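Local atomic coordinates of FrpC operon protein (Neisseria meningitidis, PDB entry 5EDF), a protein that binds the RTX protein FrpC and is iron-regulated and putatively linked to adhesion, although its exact function is unknown. Residues D138-H141 with Y147-E150; E116-Y121 with E134-K139; F151-K156 with L203-L208; Y194-E199 with V209-Q214. One frame throughout, in Å; residues are numbered along the deposited sequence. Where two conformers were deposited one is given.

How the interactions relate
Three of the contacts involve the neighbouring strands 133-138 and 150-155 of the large antiparallel sheet; only interaction 1 joins them directly. It closes the pair at the connecting loop, partly exposed and dominated by charge, water and backbone bonds. Interactions 2, 3 and 4 are buried, though L119 of interaction 2 is exposed. Interactions 2 and 3 add helices, 114-120 beside strand 133-138 and the start of 205-224 beside strand 150-155, each centred on a tyrosine ring without a direct hydrogen bond across. Interaction 2 shares D138 and K139 with interaction 1. Interaction 4, nearest the chain centre, buries another tyrosine, on helix 205-224; its F196 packs against L203 and L208 of interaction 3.

Interaction 1: residues D138-H141 with Y147-E150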
# COMPACT_ATOMS: atom_id res chain seq x y z
N ASP A 138 -14.64 14.53 -8.22
CA ASP A 138 -14.63 14.90 -9.62
C ASP A 138 -15.88 14.30 -10.23
O ASP A 138 -16.01 13.07 -10.33
CB ASP A 138 -13.37 14.37 -10.29
CG ASP A 138 -13.21 14.84 -11.71
OD1 ASP A 138 -14.10 15.53 -12.27
OD2 ASP A 138 -12.13 14.54 -12.28
N LYS A 139 -16.82 15.15 -10.60
CA LYS A 139 -18.04 14.76 -11.28
C LYS A 139 -18.15 15.50 -12.62
O LYS A 139 -19.26 15.74 -13.12
CB LYS A 139 -19.26 15.11 -10.41
CG LYS A 139 -19.50 14.14 -9.29
CD LYS A 139 -20.65 14.60 -8.37
CE LYS A 139 -22.02 14.33 -8.94
NZ LYS A 139 -23.07 14.69 -7.94
N ARG A 140 -17.01 15.87 -13.20
CA ARG A 140 -17.05 16.58 -14.47
C ARG A 140 -17.71 15.75 -15.55
O ARG A 140 -17.64 14.52 -15.57
CB ARG A 140 -15.68 17.05 -14.90
CG ARG A 140 -15.11 18.09 -14.00
CD ARG A 140 -13.67 18.39 -14.38
NE ARG A 140 -12.79 17.25 -14.14
CZ ARG A 140 -11.53 17.17 -14.54
NH1 ARG A 140 -10.98 18.14 -15.23
NH2 ARG A 140 -10.84 16.08 -14.26
N HIS A 141 -18.34 16.44 -16.49
CA HIS A 141 -19.17 15.82 -17.50
C HIS A 141 -18.38 15.38 -18.73
O HIS A 141 -17.62 16.17 -19.32
CB HIS A 141 -20.30 16.78 -17.90
CG HIS A 141 -21.36 16.91 -16.85
ND1 HIS A 141 -22.57 16.25 -16.93
CD2 HIS A 141 -21.38 17.59 -15.68
CE1 HIS A 141 -23.29 16.53 -15.86
NE2 HIS A 141 -22.59 17.34 -15.08
N TYR A 147 -20.17 7.48 -16.49
CA TYR A 147 -19.69 6.79 -15.29
C TYR A 147 -18.46 7.44 -14.67
O TYR A 147 -18.04 7.06 -13.57
CB TYR A 147 -19.42 5.34 -15.64
CG TYR A 147 -20.62 4.68 -16.27
CD1 TYR A 147 -21.79 4.48 -15.54
CD2 TYR A 147 -20.60 4.30 -17.61
CE1 TYR A 147 -22.91 3.90 -16.11
CE2 TYR A 147 -21.73 3.71 -18.20
CZ TYR A 147 -22.88 3.51 -17.44
OH TYR A 147 -24.01 2.93 -17.98
N PHE A 148 -17.89 8.44 -15.35
CA PHE A 148 -16.72 9.14 -14.82
C PHE A 148 -17.00 9.72 -13.41
O PHE A 148 -17.90 10.52 -13.21
CB PHE A 148 -16.34 10.25 -15.78
CG PHE A 148 -15.07 10.93 -15.43
CD1 PHE A 148 -13.86 10.31 -15.65
CD2 PHE A 148 -15.08 12.19 -14.87
CE1 PHE A 148 -12.67 10.95 -15.33
CE2 PHE A 148 -13.92 12.82 -14.57
CZ PHE A 148 -12.71 12.20 -14.77
N HIS A 149 -16.20 9.32 -12.43
CA HIS A 149 -16.40 9.69 -11.06
C HIS A 149 -15.13 9.35 -10.27
O HIS A 149 -14.78 8.18 -10.19
CB HIS A 149 -17.58 8.90 -10.47
CG HIS A 149 -18.16 9.51 -9.24
ND1 HIS A 149 -19.12 8.87 -8.48
CD2 HIS A 149 -17.96 10.71 -8.65
CE1 HIS A 149 -19.48 9.65 -7.48
NE2 HIS A 149 -18.79 10.78 -7.56
N GLU A 150 -14.49 10.35 -9.71
CA GLU A 150 -13.23 10.15 -9.00
C GLU A 150 -13.25 10.96 -7.72
O GLU A 150 -13.92 12.00 -7.64
CB GLU A 150 -12.04 10.51 -9.88
CG GLU A 150 -12.30 10.06 -11.32
CD GLU A 150 -11.07 9.79 -12.15
OE1 GLU A 150 -10.06 10.51 -11.97
OE2 GLU A 150 -11.13 8.87 -13.00
O HOH W 1 -9.98 13.14 -11.66
O HOH W 2 -19.12 12.48 -14.73
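The carboxylate of D138 meets the rim of the F148 ring, with OD2 3.4 Å from CE2 of F148 and near the ring plane, while the carboxylate itself stands almost perpendicular to the ring, at 87°. R140 holds that acid side-on: NE reaches OD1 of D138 at 2.9 Å and NH2 reaches OD2 of D138 at 2.8 Å, both on the syn sides but tilted out of the carboxylate plane. The backbone N of R140 adds a bond to OD1 of D138 from the opposite face, closing an Asx turn. Two donors thus grip OD1 and fix the rotation of the group. D138 and E150 form the last hydrogen-bonded pair of an antiparallel hairpin, strands 133-138 and 150-155, at the start of its long connecting loop: D138 N to E150 O is 2.7 Å and nearly straight, and E150 N to D138 O is longer at 3.2 Å. A water donates to both OD2 of D138 and OE1 of E150, bridging two acids; R166 forms a salt bridge with E150 and probably eases the repulsion. H149 turns its ring edge, at CD2, to the carbonyl oxygen of D138; its side chain lies side by side with that of K139, and NE2 of H149 is bonded to E137.

Interaction 2: residues E116-Y121 with E134-K139; sequences ERLLTY and EAYEDK
Y136 and L118 both carry their CG anti to the carbonyl carbon and beside the backbone N, with chi1 of -58° and -71°, and their side chains meet obliquely between helix and strand. The CD1 branch of L118 does the touching. It settles over one face of the Y136 ring, 4.0 Å from the centroid and 21° off the normal, displaced toward the rim on the CB side. Its nearest ring atom is CG of Y136, at 3.8 Å, followed by CD2. This is a CH-pi contact over a face. L119, one residue further along the helix, comes to a different part of the same ring: its CD2 methyl lies at the edge, near the ring plane, 4.1 Å from CE1 of Y136, and the two side chains cross at about a right angle. A methyl over the face and another at the rim thus limit the tyrosine from two directions, with no hydrogen bond between the segments. L118 and Y136 are buried, whereas L119 lies at the exposed margin.

Within the segment 116-121, OG1 of T120 donates to the carbonyl O of R117 at 2.8 Å, and NE of R117 reaches OH of Y121 at 3.0 Å, its CG lying over one face of that ring, toward the rim. L118 also touches Y152 and I154 of strand 150-155, so it spans two neighbouring strands. The arrangement is that of a short helix packed through leucines against one face of an antiparallel sheet; M114 on the same helix helps to line the azide pocket.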
# COMPACT_ATOMS: atom_id res chain seq x y z
N GLU A 116 -5.50 23.00 -4.69
CA GLU A 116 -5.69 24.22 -5.50
C GLU A 116 -5.74 23.87 -6.98
O GLU A 116 -6.56 24.39 -7.73
CB GLU A 116 -4.56 25.21 -5.23
CG GLU A 116 -4.59 25.79 -3.82
CD GLU A 116 -3.30 26.46 -3.42
OE1 GLU A 116 -2.77 27.28 -4.21
OE2 GLU A 116 -2.82 26.18 -2.29
N ARG A 117 -4.86 22.96 -7.40
CA ARG A 117 -4.80 22.55 -8.79
C ARG A 117 -6.12 21.87 -9.13
O ARG A 117 -6.74 22.14 -10.16
CB ARG A 117 -3.62 21.62 -9.03
CG ARG A 117 -3.48 21.03 -10.44
CD ARG A 117 -2.29 20.03 -10.50
NE ARG A 117 -2.30 19.19 -11.71
CZ ARG A 117 -1.58 18.08 -11.88
NH1 ARG A 117 -0.78 17.62 -10.92
NH2 ARG A 117 -1.68 17.40 -13.03
N LEU A 118 -6.56 20.96 -8.27
CA LEU A 118 -7.83 20.27 -8.51
C LEU A 118 -8.97 21.26 -8.69
O LEU A 118 -9.78 21.09 -9.60
CB LEU A 118 -8.15 19.31 -7.37
CG LEU A 118 -7.30 18.07 -7.24
CD1 LEU A 118 -7.67 17.24 -6.03
CD2 LEU A 118 -7.40 17.20 -8.51
N LEU A 119 -9.06 22.28 -7.84
CA LEU A 119 -10.10 23.26 -7.99
C LEU A 119 -10.05 23.97 -9.35
O LEU A 119 -11.10 24.20 -9.97
CB LEU A 119 -10.05 24.23 -6.83
CG LEU A 119 -10.33 23.63 -5.45
CD1 LEU A 119 -9.97 24.62 -4.36
CD2 LEU A 119 -11.76 23.18 -5.32
N THR A 120 -8.83 24.29 -9.81
CA THR A 120 -8.69 24.97 -11.11
C THR A 120 -9.19 24.07 -12.25
O THR A 120 -9.62 24.57 -13.28
CB THR A 120 -7.26 25.49 -11.41
OG1 THR A 120 -6.35 24.42 -11.67
CG2 THR A 120 -6.71 26.35 -10.28
N TYR A 121 -9.16 22.77 -12.04
CA TYR A 121 -9.57 21.79 -13.03
C TYR A 121 -11.07 21.51 -13.01
O TYR A 121 -11.55 20.80 -13.89
CB TYR A 121 -8.82 20.47 -12.82
CG TYR A 121 -7.37 20.42 -13.20
CD1 TYR A 121 -6.71 21.55 -13.69
CD2 TYR A 121 -6.66 19.23 -13.10
CE1 TYR A 121 -5.37 21.48 -14.07
CE2 TYR A 121 -5.35 19.16 -13.46
CZ TYR A 121 -4.70 20.28 -13.95
OH TYR A 121 -3.37 20.18 -14.31
N GLU A 134 -8.28 16.78 3.23
CA GLU A 134 -9.19 17.51 2.35
C GLU A 134 -9.78 16.50 1.39
O GLU A 134 -9.04 15.66 0.84
CB GLU A 134 -8.45 18.60 1.56
CG GLU A 134 -8.11 19.83 2.42
CD GLU A 134 -7.36 20.91 1.66
OE1 GLU A 134 -7.19 20.77 0.43
OE2 GLU A 134 -6.93 21.90 2.28
N ALA A 135 -11.08 16.53 1.17
CA ALA A 135 -11.79 15.64 0.28
C ALA A 135 -12.25 16.38 -0.95
O ALA A 135 -12.70 17.53 -0.86
CB ALA A 135 -12.96 14.98 0.97
N TYR A 136 -12.15 15.70 -2.09
CA TYR A 136 -12.56 16.25 -3.39
C TYR A 136 -13.30 15.21 -4.20
O TYR A 136 -13.01 14.00 -4.10
CB TYR A 136 -11.37 16.73 -4.22
CG TYR A 136 -10.51 17.79 -3.57
CD1 TYR A 136 -10.69 19.14 -3.86
CD2 TYR A 136 -9.57 17.46 -2.60
CE1 TYR A 136 -9.94 20.13 -3.20
CE2 TYR A 136 -8.81 18.44 -1.96
CZ TYR A 136 -8.98 19.77 -2.27
OH TYR A 136 -8.25 20.76 -1.64
N GLU A 137 -14.21 15.68 -5.03
CA GLU A 137 -15.02 14.81 -5.86
C GLU A 137 -15.00 15.37 -7.27
O GLU A 137 -15.31 16.56 -7.47
CB GLU A 137 -16.45 14.70 -5.33
CG GLU A 137 -17.29 13.68 -6.07
CD GLU A 137 -18.67 13.48 -5.42
OE1 GLU A 137 -19.05 14.29 -4.57
OE2 GLU A 137 -19.37 12.52 -5.79
N ASP A 138 -14.64 14.53 -8.22
CA ASP A 138 -14.63 14.90 -9.62
C ASP A 138 -15.88 14.30 -10.23
O ASP A 138 -16.01 13.07 -10.33
CB ASP A 138 -13.37 14.37 -10.29
CG ASP A 138 -13.21 14.84 -11.71
OD1 ASP A 138 -14.10 15.53 -12.27
OD2 ASP A 138 -12.13 14.54 -12.28
N LYS A 139 -16.82 15.15 -10.60
CA LYS A 139 -18.04 14.76 -11.28
C LYS A 139 -18.15 15.50 -12.62
O LYS A 139 -19.26 15.74 -13.12
CB LYS A 139 -19.26 15.11 -10.41
CG LYS A 139 -19.50 14.14 -9.29
CD LYS A 139 -20.65 14.60 -8.37
CE LYS A 139 -22.02 14.33 -8.94
NZ LYS A 139 -23.07 14.69 -7.94

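Interaction 3: residues F151-K156 with L203-L208; sequences FYYIKK and LTQQEL
A buried helix-on-strand contact joins Y153 of strand 150-155 to the first turn of helix 205-224, with the side chain of Q205 crossing one face of the tyrosine obliquely. The aliphatic part of Q205 does much of the covering: its CG sits over one face of the Y153 ring, 3.8 Å from the centroid and 23° off the normal, a CH-pi contact. Beyond CG the amide passes out over the CD1-CE1 rim of the ring, its plane only 19° from that of the ring, with NE2 of Q205 3.5 Å from CD1 of Y153. This reach follows from an extended chain, in which CG lies anti to the backbone N (chi1 -173°). The amide is held in place by its ends, since NE2 is bonded to OG of S128 and OE1 accepts from the N of A129. L208, one helical turn on, brings its CD1 methyl 3.7 Å from CE2 of Y153, crossing the tyrosine at about a right angle.

The phenol group is satisfied through water: a molecule in the ring plane lies 2.7 Å from OH of Y153 and donates to the carbonyl O of L203, linking strand to helix start. The same water sits over the centre of the F151 ring. T204 caps the helix, its OG1 accepting from N of E207 at 3.0 Å while its own N bonds to OE1 of E207 at 2.9 Å, a capping box.

Strands 133-138 and 161-167 flank strand 150-155: A135 packs against Y153 and H165 against L208, while helix 114-120 meets the strand through Y152 and I154.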
# COMPACT_ATOMS: atom_id res chain seq x y z
N PHE A 151 -12.59 10.44 -6.71
CA PHE A 151 -12.45 11.06 -5.40
C PHE A 151 -10.99 11.20 -5.04
O PHE A 151 -10.16 10.32 -5.39
CB PHE A 151 -13.08 10.17 -4.33
CG PHE A 151 -14.54 9.97 -4.48
CD1 PHE A 151 -15.42 10.85 -3.88
CD2 PHE A 151 -15.04 8.93 -5.22
CE1 PHE A 151 -16.79 10.69 -3.99
CE2 PHE A 151 -16.43 8.75 -5.35
CZ PHE A 151 -17.30 9.64 -4.73
N TYR A 152 -10.63 12.26 -4.34
CA TYR A 152 -9.32 12.50 -3.81
C TYR A 152 -9.43 12.79 -2.35
O TYR A 152 -10.31 13.55 -1.96
CB TYR A 152 -8.63 13.69 -4.49
CG TYR A 152 -8.42 13.55 -5.98
CD1 TYR A 152 -7.22 13.11 -6.51
CD2 TYR A 152 -9.46 13.84 -6.87
CE1 TYR A 152 -7.05 12.99 -7.88
CE2 TYR A 152 -9.29 13.71 -8.24
CZ TYR A 152 -8.08 13.29 -8.75
OH TYR A 152 -7.90 13.20 -10.09
N TYR A 153 -8.54 12.23 -1.55
CA TYR A 153 -8.36 12.55 -0.16
C TYR A 153 -6.91 12.92 0.05
O TYR A 153 -6.02 12.09 -0.14
CB TYR A 153 -8.81 11.40 0.73
CG TYR A 153 -10.21 10.92 0.38
CD1 TYR A 153 -11.32 11.63 0.77
CD2 TYR A 153 -10.42 9.76 -0.34
CE1 TYR A 153 -12.62 11.21 0.42
CE2 TYR A 153 -11.69 9.34 -0.68
CZ TYR A 153 -12.79 10.06 -0.28
OH TYR A 153 -14.06 9.62 -0.60
N ILE A 154 -6.64 14.14 0.48
CA ILE A 154 -5.30 14.70 0.55
C ILE A 154 -4.97 15.09 1.98
O ILE A 154 -5.67 15.89 2.58
CB ILE A 154 -5.14 15.93 -0.37
CG1 ILE A 154 -5.45 15.53 -1.80
CG2 ILE A 154 -3.75 16.53 -0.24
CD1 ILE A 154 -5.34 16.64 -2.81
N LYS A 155 -3.88 14.56 2.52
CA LYS A 155 -3.35 14.89 3.84
C LYS A 155 -2.07 15.70 3.66
O LYS A 155 -1.27 15.35 2.83
CB LYS A 155 -3.04 13.54 4.54
CG LYS A 155 -2.36 13.53 5.92
CD LYS A 155 -2.06 12.06 6.30
CE LYS A 155 -1.65 11.86 7.72
NZ LYS A 155 -0.21 11.80 7.77
N LYS A 156 -1.82 16.74 4.46
CA LYS A 156 -0.51 17.46 4.43
C LYS A 156 0.32 17.10 5.67
O LYS A 156 0.50 15.93 5.92
CB LYS A 156 -0.69 18.96 4.25
CG LYS A 156 -1.28 19.33 2.91
CD LYS A 156 -1.71 20.78 2.93
CE LYS A 156 -2.20 21.26 1.59
NZ LYS A 156 -2.26 22.75 1.53
N LEU A 203 -15.50 2.37 -2.07
CA LEU A 203 -15.05 2.31 -0.71
C LEU A 203 -15.25 3.68 -0.08
O LEU A 203 -15.19 4.71 -0.75
CB LEU A 203 -13.55 1.92 -0.68
CG LEU A 203 -13.25 0.55 -1.30
CD1 LEU A 203 -11.71 0.30 -1.33
CD2 LEU A 203 -13.96 -0.58 -0.55
N THR A 204 -15.48 3.69 1.22
CA THR A 204 -15.70 4.94 1.92
C THR A 204 -14.38 5.58 2.27
O THR A 204 -13.32 4.94 2.27
CB THR A 204 -16.47 4.74 3.22
OG1 THR A 204 -15.65 4.02 4.15
CG2 THR A 204 -17.78 3.96 3.01
N GLN A 205 -14.42 6.86 2.62
CA GLN A 205 -13.25 7.55 3.09
C GLN A 205 -12.67 6.86 4.32
O GLN A 205 -11.45 6.80 4.49
CB GLN A 205 -13.53 9.02 3.39
CG GLN A 205 -12.28 9.79 3.73
CD GLN A 205 -12.51 11.26 4.04
OE1 GLN A 205 -13.65 11.72 4.17
NE2 GLN A 205 -11.42 12.00 4.23
N GLN A 206 -13.55 6.35 5.18
CA GLN A 206 -13.11 5.69 6.39
C GLN A 206 -12.32 4.42 6.07
O GLN A 206 -11.30 4.13 6.71
CB GLN A 206 -14.28 5.40 7.34
CG GLN A 206 -14.95 6.64 7.93
CD GLN A 206 -16.09 7.22 7.08
OE1 GLN A 206 -16.26 6.88 5.90
NE2 GLN A 206 -16.85 8.11 7.69
N GLU A 207 -12.79 3.65 5.09
CA GLU A 207 -12.05 2.45 4.66
C GLU A 207 -10.69 2.82 4.08
O GLU A 207 -9.68 2.20 4.41
CB GLU A 207 -12.84 1.68 3.62
CG GLU A 207 -14.06 0.97 4.20
CD GLU A 207 -14.91 0.32 3.13
OE1 GLU A 207 -15.54 1.05 2.32
OE2 GLU A 207 -15.01 -0.94 3.14
N LEU A 208 -10.66 3.85 3.25
CA LEU A 208 -9.42 4.25 2.56
C LEU A 208 -8.40 4.89 3.50
O LEU A 208 -7.24 4.50 3.54
CB LEU A 208 -9.77 5.18 1.40
CG LEU A 208 -10.65 4.59 0.30
CD1 LEU A 208 -11.23 5.69 -0.62
CD2 LEU A 208 -9.82 3.63 -0.51
O HOH W 3 -15.15 7.28 -1.52

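Interaction 4: residues Y194-E199 with V209-Q214; sequences YPFIRE and VGYHQQ
The loop between strand 189-193 and helix 205-224 folds back onto that helix here, just as it enters a type I turn from F196 to E199 closed by the bond from E199 N to F196 O. The loop residues P195 and F196 both receive the ring of Y211. P195 places CB over one face of the tyrosine, 3.6 Å from the ring centroid and 15° off the normal, a CH-pi contact displaced toward the hydroxyl end of the ring; the nearest ring atom is CZ of Y211, 3.5 Å from CB of P195. F196 meets Y211 differently. Its ring lies with one face under CD1 of Y211, which is 3.5 Å from CE2 of F196, and CB of Y211 is 3.8 Å from the same atom. The planes are inclined at 56°, with centroids 4.9 Å apart, so the pair is neither a stack nor edge-to-face. The two side chains run past each other in opposite directions. The CB bond of Y211 already points toward the loop, and with CG anti to the backbone N (chi1 -170°) the ring continues in that direction to lie against P195 and F196.

The phenol end is buried yet satisfied: OH of Y211 bonds to OD2 of D99, which also accepts from N of F196, while OD1 of D99 takes N of I197. A single carboxylate therefore ties the tyrosine and the loop backbone together. Around the contact, F196 meets W74 of strand 73-77 and Y67 of strand 61-70 edge-to-face, Y211 touches L76, and P195 packs on T180 of strand 178-186.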
# COMPACT_ATOMS: atom_id res chain seq x y z
N TYR A 194 -1.24 0.44 -4.53
CA TYR A 194 -2.60 0.24 -4.99
C TYR A 194 -3.27 -0.71 -4.00
O TYR A 194 -3.06 -1.93 -4.07
CB TYR A 194 -2.63 -0.36 -6.40
CG TYR A 194 -2.06 0.51 -7.48
CD1 TYR A 194 -2.69 1.64 -7.90
CD2 TYR A 194 -0.86 0.17 -8.13
CE1 TYR A 194 -2.17 2.46 -8.89
CE2 TYR A 194 -0.33 0.97 -9.14
CZ TYR A 194 -0.98 2.11 -9.52
OH TYR A 194 -0.46 2.92 -10.54
N PRO A 195 -4.00 -0.17 -3.03
CA PRO A 195 -4.63 -1.03 -2.04
C PRO A 195 -5.95 -1.64 -2.49
O PRO A 195 -6.55 -1.20 -3.48
CB PRO A 195 -4.90 -0.08 -0.88
CG PRO A 195 -5.23 1.19 -1.59
CD PRO A 195 -4.32 1.24 -2.78
N PHE A 196 -6.44 -2.60 -1.72
CA PHE A 196 -7.75 -3.18 -1.98
C PHE A 196 -7.87 -3.70 -3.42
O PHE A 196 -8.90 -3.51 -4.08
CB PHE A 196 -8.85 -2.14 -1.70
CG PHE A 196 -8.98 -1.70 -0.28
CD1 PHE A 196 -9.49 -2.56 0.66
CD2 PHE A 196 -8.71 -0.37 0.10
CE1 PHE A 196 -9.73 -2.14 1.96
CE2 PHE A 196 -8.93 0.04 1.40
CZ PHE A 196 -9.44 -0.82 2.31
N ILE A 197 -6.83 -4.37 -3.92
CA ILE A 197 -6.76 -4.65 -5.37
C ILE A 197 -7.88 -5.53 -5.90
O ILE A 197 -8.21 -5.45 -7.09
CB ILE A 197 -5.41 -5.28 -5.82
CG1 ILE A 197 -5.08 -6.55 -5.03
CG2 ILE A 197 -4.31 -4.28 -5.69
CD1 ILE A 197 -4.10 -7.45 -5.75
N ARG A 198 -8.46 -6.38 -5.05
CA ARG A 198 -9.56 -7.23 -5.51
C ARG A 198 -10.95 -6.64 -5.27
O ARG A 198 -11.97 -7.24 -5.66
CB ARG A 198 -9.52 -8.61 -4.85
CG ARG A 198 -8.21 -9.37 -5.11
CD ARG A 198 -8.17 -10.06 -6.46
NE ARG A 198 -7.92 -9.15 -7.57
CZ ARG A 198 -6.72 -8.86 -8.09
NH1 ARG A 198 -5.61 -9.41 -7.59
NH2 ARG A 198 -6.63 -8.01 -9.11
N GLU A 199 -11.04 -5.49 -4.64
CA GLU A 199 -12.35 -4.90 -4.39
C GLU A 199 -12.83 -4.06 -5.57
O GLU A 199 -12.14 -3.14 -6.03
CB GLU A 199 -12.29 -4.00 -3.14
CG GLU A 199 -11.67 -4.66 -1.90
CD GLU A 199 -12.25 -6.02 -1.61
OE1 GLU A 199 -13.47 -6.09 -1.27
OE2 GLU A 199 -11.55 -7.06 -1.80
N VAL A 209 -8.84 5.88 4.29
CA VAL A 209 -7.96 6.48 5.31
C VAL A 209 -7.54 5.46 6.35
O VAL A 209 -6.37 5.43 6.76
CB VAL A 209 -8.61 7.74 5.97
CG1 VAL A 209 -7.76 8.23 7.15
CG2 VAL A 209 -8.73 8.85 4.94
N GLY A 210 -8.44 4.58 6.76
CA GLY A 210 -8.09 3.54 7.72
C GLY A 210 -6.93 2.69 7.22
O GLY A 210 -6.02 2.36 7.99
N TYR A 211 -6.99 2.29 5.97
CA TYR A 211 -5.92 1.48 5.37
C TYR A 211 -4.63 2.28 5.44
O TYR A 211 -3.59 1.72 5.87
CB TYR A 211 -6.33 1.11 3.94
CG TYR A 211 -5.44 0.08 3.25
CD1 TYR A 211 -5.95 -1.12 2.84
CD2 TYR A 211 -4.10 0.34 3.01
CE1 TYR A 211 -5.16 -2.06 2.19
CE2 TYR A 211 -3.30 -0.59 2.38
CZ TYR A 211 -3.83 -1.80 1.97
OH TYR A 211 -2.96 -2.69 1.34
N HIS A 212 -4.66 3.53 5.01
CA HIS A 212 -3.43 4.30 5.01
C HIS A 212 -2.86 4.51 6.40
O HIS A 212 -1.65 4.45 6.57
CB HIS A 212 -3.58 5.63 4.27
CG HIS A 212 -2.27 6.28 4.08
ND1 HIS A 212 -1.25 5.65 3.39
CD2 HIS A 212 -1.77 7.45 4.53
CE1 HIS A 212 -0.17 6.40 3.45
NE2 HIS A 212 -0.46 7.51 4.13
N GLN A 213 -3.72 4.71 7.39
CA GLN A 213 -3.24 4.84 8.76
C GLN A 213 -2.51 3.57 9.18
O GLN A 213 -1.50 3.62 9.88
CB GLN A 213 -4.40 5.15 9.72
CG GLN A 213 -4.97 6.53 9.55
CD GLN A 213 -6.26 6.77 10.33
OE1 GLN A 213 -7.00 5.85 10.64
NE2 GLN A 213 -6.54 8.02 10.59
N GLN A 214 -3.03 2.40 8.78
CA GLN A 214 -2.36 1.15 9.08
C GLN A 214 -1.00 1.05 8.38
O GLN A 214 -0.04 0.61 8.96
CB GLN A 214 -3.25 -0.04 8.72
CG GLN A 214 -4.51 -0.09 9.60
CD GLN A 214 -5.57 -0.98 9.01
OE1 GLN A 214 -5.27 -1.93 8.29
NE2 GLN A 214 -6.83 -0.67 9.28